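Local coordinates for TerD domain-containing protein (Streptomyces avermitilis, PDB 2QNG), which is of unknown function but binds two calcium ions as a TerD-domain member of the CAPAB/TerDEXZ family, at residues M100-N105 with A112-G117; K28-V33 with G163-D168; T57-D62 with K66-V71. All blocks are in the same frame, centred on the assembly; numbering follows the deposited sequence.

Contact 1 (M100-N105 with A112-G117)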
loop_
_atom_site.group_PDB
_atom_site.type_symbol
_atom_site.label_atom_id
_atom_site.label_comp_id
_atom_site.label_asym_id
_atom_site.label_seq_id
_atom_site.Cartn_x
_atom_site.Cartn_y
_atom_site.Cartn_z
HETATM N N MSE A 100 -1.560 7.953 -0.748
HETATM C CA MSE A 100 -0.472 8.037 0.236
HETATM C C MSE A 100 0.794 8.542 -0.415
HETATM O O MSE A 100 1.086 8.218 -1.555
HETATM C CB MSE A 100 -0.202 6.676 0.869
HETATM C CG MSE A 100 0.956 6.687 1.858
HETATM SE SE MSE A 100 1.262 4.940 2.679
HETATM C CE MSE A 100 -0.330 4.799 3.846
ATOM N N THR A 101 1.525 9.359 0.331
ATOM C CA THR A 101 2.801 9.899 -0.122
ATOM C C THR A 101 3.954 9.306 0.692
ATOM O O THR A 101 3.857 9.205 1.919
ATOM C CB THR A 101 2.787 11.411 0.056
ATOM O OG1 THR A 101 1.728 11.957 -0.747
ATOM C CG2 THR A 101 4.105 12.058 -0.384
ATOM N N LEU A 102 5.021 8.892 -0.013
ATOM C CA LEU A 102 6.208 8.366 0.644
ATOM C C LEU A 102 7.407 9.195 0.228
ATOM O O LEU A 102 7.844 9.123 -0.908
ATOM C CB LEU A 102 6.414 6.894 0.267
ATOM C CG LEU A 102 5.166 6.026 0.578
ATOM C CD1 LEU A 102 4.274 5.817 -0.645
ATOM C CD2 LEU A 102 5.611 4.696 1.115
ATOM N N GLU A 103 7.892 10.025 1.146
ATOM C CA GLU A 103 9.059 10.873 0.894
ATOM C C GLU A 103 10.306 10.056 1.171
ATOM O O GLU A 103 11.017 10.260 2.182
ATOM C CB GLU A 103 8.980 12.188 1.702
ATOM C CG GLU A 103 7.829 13.045 1.130
ATOM C CD GLU A 103 7.506 14.367 1.826
ATOM O OE1 GLU A 103 8.097 14.667 2.824
ATOM O OE2 GLU A 103 6.607 15.078 1.340
ATOM N N LEU A 104 10.590 9.132 0.257
ATOM C CA LEU A 104 11.645 8.152 0.490
ATOM C C LEU A 104 13.010 8.801 0.693
ATOM O O LEU A 104 13.825 8.345 1.512
ATOM C CB LEU A 104 11.729 7.182 -0.689
ATOM C CG LEU A 104 10.527 6.241 -0.918
ATOM C CD1 LEU A 104 10.744 5.368 -2.115
ATOM C CD2 LEU A 104 10.231 5.388 0.306
ATOM N N ASN A 105 13.276 9.877 -0.051
ATOM C CA ASN A 105 14.558 10.592 0.104
ATOM C C ASN A 105 14.819 11.011 1.550
ATOM O O ASN A 105 15.979 11.059 1.986
ATOM C CB ASN A 105 14.553 11.828 -0.815
ATOM C CG ASN A 105 15.826 12.625 -0.731
ATOM O OD1 ASN A 105 16.888 12.111 -0.998
ATOM N ND2 ASN A 105 15.707 13.901 -0.382
ATOM N N ALA A 112 16.019 0.611 5.153
ATOM C CA ALA A 112 16.557 0.150 3.897
ATOM C C ALA A 112 15.514 -0.361 2.932
ATOM O O ALA A 112 15.813 -0.581 1.756
ATOM C CB ALA A 112 17.594 -0.943 4.151
ATOM N N ARG A 113 14.284 -0.538 3.420
ATOM C CA ARG A 113 13.243 -1.112 2.585
ATOM C C ARG A 113 11.889 -0.619 3.038
ATOM O O ARG A 113 11.659 -0.415 4.225
ATOM C CB ARG A 113 13.316 -2.641 2.656
ATOM C CG ARG A 113 12.263 -3.395 1.851
ATOM C CD ARG A 113 12.662 -4.895 1.706
ATOM N NE ARG A 113 11.635 -5.684 1.025
ATOM C CZ ARG A 113 10.715 -6.416 1.651
ATOM N NH1 ARG A 113 10.690 -6.478 2.977
ATOM N NH2 ARG A 113 9.834 -7.109 0.935
ATOM N N VAL A 114 11.024 -0.373 2.056
ATOM C CA VAL A 114 9.640 0.036 2.310
ATOM C C VAL A 114 8.751 -0.833 1.440
ATOM O O VAL A 114 9.026 -1.007 0.246
ATOM C CB VAL A 114 9.415 1.526 1.933
ATOM C CG1 VAL A 114 7.934 1.938 2.163
ATOM C CG2 VAL A 114 10.323 2.400 2.756
ATOM N N VAL A 115 7.681 -1.362 2.040
ATOM C CA VAL A 115 6.693 -2.139 1.308
ATOM C C VAL A 115 5.364 -1.409 1.385
ATOM O O VAL A 115 4.987 -0.911 2.439
ATOM C CB VAL A 115 6.542 -3.579 1.882
ATOM C CG1 VAL A 115 5.499 -4.371 1.086
ATOM C CG2 VAL A 115 7.899 -4.300 1.787
ATOM N N VAL A 116 4.675 -1.315 0.258
ATOM C CA VAL A 116 3.339 -0.743 0.237
ATOM C C VAL A 116 2.307 -1.808 -0.108
ATOM O O VAL A 116 2.613 -2.766 -0.811
ATOM C CB VAL A 116 3.231 0.450 -0.754
ATOM C CG1 VAL A 116 3.976 1.630 -0.216
ATOM C CG2 VAL A 116 3.774 0.093 -2.130
ATOM N N GLY A 117 1.102 -1.647 0.419
ATOM C CA GLY A 117 0.048 -2.637 0.191
ATOM C C GLY A 117 -1.321 -2.037 0.294
ATOM O O GLY A 117 -1.482 -0.866 0.678
#
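Between the two five-stranded antiparallel sheets of this TerD domain, Leu102 and Leu104 pack against Val114 and Val116. Leu102 stands at the end of strand 98-102 in one sheet, and the two valines lie on strand 111-120 in the other. The methyl CD2 of Leu102 does most of the touching. It meets both valines, with Leu102 CD2 to Val116 CG1 at 3.7 Å and Leu102 CD2 to Val114 CG1 at 3.8 Å. Val114 turns CG1 anti to its backbone N (chi1 178°), which sends that methyl to Leu102 and leaves CG2 for the second leucine; Leu104 CD2 lies 3.9 Å from Val114 CG2. Leu104 follows the inverse gamma turn centred on Glu103, and its chi2 of 179° extends CD1, leaving CD2 as the branch that meets the valine. Val115, between the two valines, faces the other way, onto Phe58 and Thr161. Leu102 and Val33 are joined through their backbones within the first sheet. Ala55 and Ile82 also touch Leu102, and Phe165 touches Leu104. Branched aliphatic side chains meeting between two sheets, with no hydrogen bond between these two segments, are the mark of a beta-sandwich core.

Contact 2 (K28-V33 with G163-D168)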
loop_
_atom_site.group_PDB
_atom_site.type_symbol
_atom_site.label_atom_id
_atom_site.label_comp_id
_atom_site.label_asym_id
_atom_site.label_seq_id
_atom_site.Cartn_x
_atom_site.Cartn_y
_atom_site.Cartn_z
ATOM N N LYS A 28 16.960 2.757 -8.847
ATOM C CA LYS A 28 15.952 3.574 -9.589
ATOM C C LYS A 28 16.215 5.064 -9.438
ATOM O O LYS A 28 15.938 5.831 -10.361
ATOM C CB LYS A 28 14.533 3.292 -9.090
ATOM C CG LYS A 28 13.900 1.985 -9.540
ATOM C CD LYS A 28 13.660 1.908 -11.023
ATOM C CE LYS A 28 12.293 2.449 -11.412
ATOM N NZ LYS A 28 12.319 2.989 -12.806
ATOM N N GLY A 29 16.725 5.466 -8.277
ATOM C CA GLY A 29 16.899 6.883 -7.936
ATOM C C GLY A 29 15.605 7.569 -7.504
ATOM O O GLY A 29 15.461 8.794 -7.610
ATOM N N ILE A 30 14.682 6.782 -6.971
ATOM C CA ILE A 30 13.349 7.262 -6.590
ATOM C C ILE A 30 13.457 8.168 -5.353
ATOM O O ILE A 30 14.068 7.772 -4.360
ATOM C CB ILE A 30 12.398 6.058 -6.293
ATOM C CG1 ILE A 30 12.275 5.106 -7.502
ATOM C CG2 ILE A 30 11.027 6.544 -5.844
ATOM C CD1 ILE A 30 11.799 5.770 -8.811
ATOM N N ARG A 31 12.837 9.354 -5.389
ATOM C CA ARG A 31 12.903 10.291 -4.254
ATOM C C ARG A 31 11.575 10.457 -3.487
ATOM O O ARG A 31 11.567 10.666 -2.277
ATOM C CB ARG A 31 13.365 11.690 -4.708
ATOM C CG ARG A 31 14.655 11.774 -5.519
ATOM C CD ARG A 31 15.843 11.836 -4.644
ATOM N NE ARG A 31 17.089 11.876 -5.415
ATOM C CZ ARG A 31 17.687 12.984 -5.850
ATOM N NH1 ARG A 31 17.177 14.187 -5.601
ATOM N NH2 ARG A 31 18.816 12.877 -6.527
ATOM N N LYS A 32 10.460 10.414 -4.202
ATOM C CA LYS A 32 9.145 10.649 -3.609
ATOM C C LYS A 32 8.146 9.893 -4.451
ATOM O O LYS A 32 8.176 9.979 -5.687
ATOM C CB LYS A 32 8.806 12.131 -3.654
ATOM C CG LYS A 32 7.511 12.500 -2.968
ATOM C CD LYS A 32 7.352 13.998 -2.906
ATOM C CE LYS A 32 5.970 14.372 -2.436
ATOM N NZ LYS A 32 5.764 15.844 -2.445
ATOM N N VAL A 33 7.243 9.182 -3.781
ATOM C CA VAL A 33 6.267 8.306 -4.444
ATOM C C VAL A 33 4.874 8.686 -3.959
ATOM O O VAL A 33 4.676 9.002 -2.780
ATOM C CB VAL A 33 6.542 6.800 -4.099
ATOM C CG1 VAL A 33 5.463 5.831 -4.588
ATOM C CG2 VAL A 33 7.885 6.399 -4.654
ATOM N N GLY A 163 4.058 -3.235 -4.162
ATOM C CA GLY A 163 5.327 -2.616 -4.545
ATOM C C GLY A 163 6.282 -2.586 -3.388
ATOM O O GLY A 163 5.873 -2.608 -2.234
ATOM N N GLU A 164 7.559 -2.513 -3.728
ATOM C CA GLU A 164 8.665 -2.586 -2.800
ATOM C C GLU A 164 9.673 -1.524 -3.223
ATOM O O GLU A 164 9.863 -1.363 -4.439
ATOM C CB GLU A 164 9.305 -3.967 -2.985
ATOM C CG GLU A 164 10.342 -4.300 -1.990
ATOM C CD GLU A 164 11.035 -5.611 -2.280
ATOM O OE1 GLU A 164 10.820 -6.199 -3.360
ATOM O OE2 GLU A 164 11.812 -6.014 -1.426
ATOM N N PHE A 165 10.341 -0.876 -2.265
ATOM C CA PHE A 165 11.450 0.055 -2.550
ATOM C C PHE A 165 12.596 -0.362 -1.672
ATOM O O PHE A 165 12.403 -0.597 -0.484
ATOM C CB PHE A 165 11.035 1.487 -2.227
ATOM C CG PHE A 165 9.833 1.934 -3.011
ATOM C CD1 PHE A 165 9.986 2.523 -4.270
ATOM C CD2 PHE A 165 8.542 1.728 -2.511
ATOM C CE1 PHE A 165 8.876 2.921 -5.021
ATOM C CE2 PHE A 165 7.432 2.128 -3.269
ATOM C CZ PHE A 165 7.607 2.698 -4.518
ATOM N N VAL A 166 13.789 -0.481 -2.269
ATOM C CA VAL A 166 14.989 -0.919 -1.549
ATOM C C VAL A 166 16.103 0.094 -1.804
ATOM O O VAL A 166 16.275 0.531 -2.950
ATOM C CB VAL A 166 15.436 -2.328 -2.010
ATOM C CG1 VAL A 166 16.676 -2.791 -1.250
ATOM C CG2 VAL A 166 14.298 -3.297 -1.793
ATOM N N ARG A 167 16.812 0.479 -0.737
ATOM C CA ARG A 167 17.887 1.465 -0.840
ATOM C C ARG A 167 19.222 0.758 -0.706
ATOM O O ARG A 167 19.430 -0.010 0.244
ATOM C CB ARG A 167 17.693 2.539 0.236
ATOM C CG ARG A 167 18.898 3.335 0.644
ATOM C CD ARG A 167 18.555 4.025 1.937
ATOM N NE ARG A 167 18.079 5.386 1.733
ATOM C CZ ARG A 167 17.396 6.088 2.634
ATOM N NH1 ARG A 167 17.086 5.551 3.811
ATOM N NH2 ARG A 167 17.019 7.329 2.356
ATOM N N ASP A 168 20.108 1.017 -1.667
ATOM C CA ASP A 168 21.439 0.400 -1.709
ATOM C C ASP A 168 22.461 1.276 -0.997
ATOM O O ASP A 168 22.125 2.344 -0.474
ATOM C CB ASP A 168 21.853 0.147 -3.164
ATOM C CG ASP A 168 21.742 1.391 -4.041
ATOM O OD1 ASP A 168 22.151 2.484 -3.591
ATOM O OD2 ASP A 168 21.241 1.282 -5.190
#
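Val33 and Phe165 approach from opposite directions, and the far end of the phenylalanine ring comes up against both methyls of the valine. Phe165 has CG anti to its own carbonyl carbon (chi1 -59°), and with chi2 near a right angle the ring extends from strand 159-167 with CE1 and CZ leading. Val33 CG2 is the nearer methyl, 3.6 Å from Phe165 CE1 and 3.7 Å from Phe165 CZ. Its other branch takes the neighbouring corner, Val33 CG1 lying 3.8 Å from Phe165 CZ. The valine holds CG1 anti to the backbone N (chi1 172°), a setting that spreads the two methyls across that end of the ring like a shallow fork. CG2 approaches the ring obliquely, so this is ordinary aliphatic-aromatic contact.

Ile30 adds a light touch to the same corner. Its branch methyl CG2 stops 4.3 Å from Phe165 CE1, also at an oblique angle, while CD1 is turned toward the lysine end of the segment.

No polar group bridges the two segments; all three touching side chains are buried and apolar, as is characteristic of packing between the two sheets of a beta sandwich. Leu104 packs on both Ile30 and Phe165. Phe165 also touches Trp173, and its ring meets that of Phe175 with the two planes about 30° apart. The chain entering strand 33-40 thus lies over strand 159-167 of the other sheet, with strand 98-102 beside Val33 in its own sheet and strand 173-182 beside Phe165.

Contact 3 (T57-D62 with K66-V71); sequences TFLAGD and KPAYVV
Thr57 OG1 and Tyr69 CG each stand between their own backbone N and carbonyl carbon (chi1 59° and 60°), and this brings the threonine over one face of the tyrosine ring. Thr57 OG1 sits above the ring centre, 3.3 Å from its plane, while Thr57 CG2 reaches Tyr69 CZ at 3.6 Å. Thr57 CB makes a CH-pi contact on the same face. An alanine in place of Tyr69 would remove the ring and is likely to leave the threonine methyl and hydroxyl without the surface they rest on.

The backbones are joined beside this pair. Thr57 N donates to Tyr69 O at 3.1 Å in a nearly straight bond, and Ala68 N donates to Thr57 O at 2.8 Å, tilted from the carbonyl plane. Further along, Phe58 lies beside Pro67, with Phe58 CE1 3.7 Å from Pro67 CG; Arg113 makes a cation-pi contact with the phenylalanine. Leu59 CD2 rests on Ala68 CB.

Near the turn, Asp62 OD2 accepts from Lys66 N at 3.0 Å on its syn side, well out of the carboxylate plane. A water accepts from Leu59 N and donates to Asp62 O and Lys66 O, linking three backbone groups. Direct backbone bonds thus tie the hairpin beside the Thr57-Tyr69 pair, whereas a carboxylate and a water do that work where the strands part toward solvent.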
loop_
_atom_site.group_PDB
_atom_site.type_symbol
_atom_site.label_atom_id
_atom_site.label_comp_id
_atom_site.label_asym_id
_atom_site.label_seq_id
_atom_site.Cartn_x
_atom_site.Cartn_y
_atom_site.Cartn_z
ATOM N N THR A 57 7.904 0.189 6.977
ATOM C CA THR A 57 9.345 0.416 6.822
ATOM C C THR A 57 10.103 -0.708 7.513
ATOM O O THR A 57 9.610 -1.305 8.493
ATOM C CB THR A 57 9.765 1.739 7.438
ATOM O OG1 THR A 57 9.400 1.682 8.812
ATOM C CG2 THR A 57 9.031 2.887 6.720
ATOM N N PHE A 58 11.306 -0.989 6.997
ATOM C CA PHE A 58 12.157 -2.060 7.540
ATOM C C PHE A 58 13.590 -1.594 7.712
ATOM O O PHE A 58 14.107 -0.810 6.920
ATOM C CB PHE A 58 12.096 -3.314 6.662
ATOM C CG PHE A 58 10.706 -3.828 6.487
ATOM C CD1 PHE A 58 10.205 -4.822 7.332
ATOM C CD2 PHE A 58 9.877 -3.272 5.517
ATOM C CE1 PHE A 58 8.890 -5.234 7.211
ATOM C CE2 PHE A 58 8.563 -3.697 5.377
ATOM C CZ PHE A 58 8.061 -4.677 6.227
ATOM N N LEU A 59 14.227 -2.111 8.752
ATOM C CA LEU A 59 15.553 -1.659 9.129
ATOM C C LEU A 59 16.603 -2.348 8.285
ATOM O O LEU A 59 16.433 -3.510 7.880
ATOM C CB LEU A 59 15.814 -1.994 10.602
ATOM C CG LEU A 59 14.900 -1.344 11.647
ATOM C CD1 LEU A 59 15.184 -1.873 13.040
ATOM C CD2 LEU A 59 15.019 0.183 11.594
ATOM N N ALA A 60 17.720 -1.660 8.053
ATOM C CA ALA A 60 18.845 -2.245 7.321
ATOM C C ALA A 60 19.271 -3.633 7.832
ATOM O O ALA A 60 19.599 -4.514 7.038
ATOM C CB ALA A 60 20.026 -1.286 7.324
ATOM N N GLY A 61 19.226 -3.843 9.145
ATOM C CA GLY A 61 19.678 -5.112 9.734
ATOM C C GLY A 61 18.649 -6.233 9.785
ATOM O O GLY A 61 18.861 -7.243 10.468
ATOM N N ASP A 62 17.554 -6.071 9.042
ATOM C CA ASP A 62 16.388 -6.970 9.090
ATOM C C ASP A 62 15.366 -6.509 8.049
ATOM O O ASP A 62 14.208 -6.253 8.378
ATOM C CB ASP A 62 15.736 -6.994 10.490
ATOM C CG ASP A 62 14.651 -8.076 10.623
ATOM O OD1 ASP A 62 14.807 -9.164 10.025
ATOM O OD2 ASP A 62 13.629 -7.839 11.316
ATOM N N LYS A 66 10.649 -7.845 10.936
ATOM C CA LYS A 66 9.612 -7.115 11.696
ATOM C C LYS A 66 9.535 -5.660 11.226
ATOM O O LYS A 66 10.549 -4.962 11.229
ATOM C CB LYS A 66 9.892 -7.138 13.203
ATOM C CG LYS A 66 8.787 -6.469 14.072
ATOM C CD LYS A 66 8.994 -6.646 15.592
ATOM C CE LYS A 66 7.929 -5.853 16.394
ATOM N NZ LYS A 66 7.842 -6.202 17.865
ATOM N N PRO A 67 8.335 -5.184 10.839
ATOM C CA PRO A 67 8.259 -3.773 10.451
ATOM C C PRO A 67 8.773 -2.857 11.559
ATOM O O PRO A 67 8.471 -3.112 12.734
ATOM C CB PRO A 67 6.754 -3.564 10.219
ATOM C CG PRO A 67 6.266 -4.931 9.830
ATOM C CD PRO A 67 7.033 -5.862 10.714
ATOM N N ALA A 68 9.561 -1.828 11.201
ATOM C CA ALA A 68 9.937 -0.822 12.177
ATOM C C ALA A 68 8.710 -0.027 12.600
ATOM O O ALA A 68 8.501 0.242 13.789
ATOM C CB ALA A 68 11.043 0.092 11.647
ATOM N N TYR A 69 7.874 0.322 11.611
ATOM C CA TYR A 69 6.572 0.918 11.873
ATOM C C TYR A 69 5.731 0.763 10.635
ATOM O O TYR A 69 6.235 0.463 9.548
ATOM C CB TYR A 69 6.660 2.399 12.306
ATOM C CG TYR A 69 7.302 3.343 11.317
ATOM C CD1 TYR A 69 6.578 3.863 10.232
ATOM C CD2 TYR A 69 8.630 3.721 11.461
ATOM C CE1 TYR A 69 7.165 4.757 9.333
ATOM C CE2 TYR A 69 9.222 4.606 10.551
ATOM C CZ TYR A 69 8.490 5.117 9.510
ATOM O OH TYR A 69 9.038 6.005 8.606
ATOM N N VAL A 70 4.435 0.926 10.841
ATOM C CA VAL A 70 3.497 0.939 9.732
ATOM C C VAL A 70 2.671 2.223 9.724
ATOM O O VAL A 70 2.434 2.834 10.781
ATOM C CB VAL A 70 2.538 -0.282 9.754
ATOM C CG1 VAL A 70 3.314 -1.592 9.735
ATOM C CG2 VAL A 70 1.635 -0.245 10.934
ATOM N N VAL A 71 2.259 2.614 8.515
ATOM C CA VAL A 71 1.455 3.828 8.311
ATOM C C VAL A 71 0.181 3.438 7.584
ATOM O O VAL A 71 0.218 2.736 6.567
ATOM C CB VAL A 71 2.206 4.889 7.468
ATOM C CG1 VAL A 71 1.387 6.188 7.356
ATOM C CG2 VAL A 71 3.572 5.192 8.111
HETATM O O HOH W 1 13.000 -4.406 10.082
#

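How the contacts relate
Contacts 1 and 2 are buried and wholly apolar across their segments, and each joins the two sheets: their centres are 7 Å apart, with contact 1 nested along the chain inside the loop closed by contact 2. Leu102 and Val33 belong to adjacent strands of one sheet, and the partner strands 111-120 and 159-167 are neighbours in the other. Contact 3 lies within that second sheet, in the hairpin of strands 51-59 and 69-71. As a hairpin at the sheet edge, partly exposed, it adds backbone bonds, a carboxylate and a water to its apolar and CH-pi contacts. Phe58 connects it to contact 1 through Ala112 and Arg113; contact 2 does not touch it.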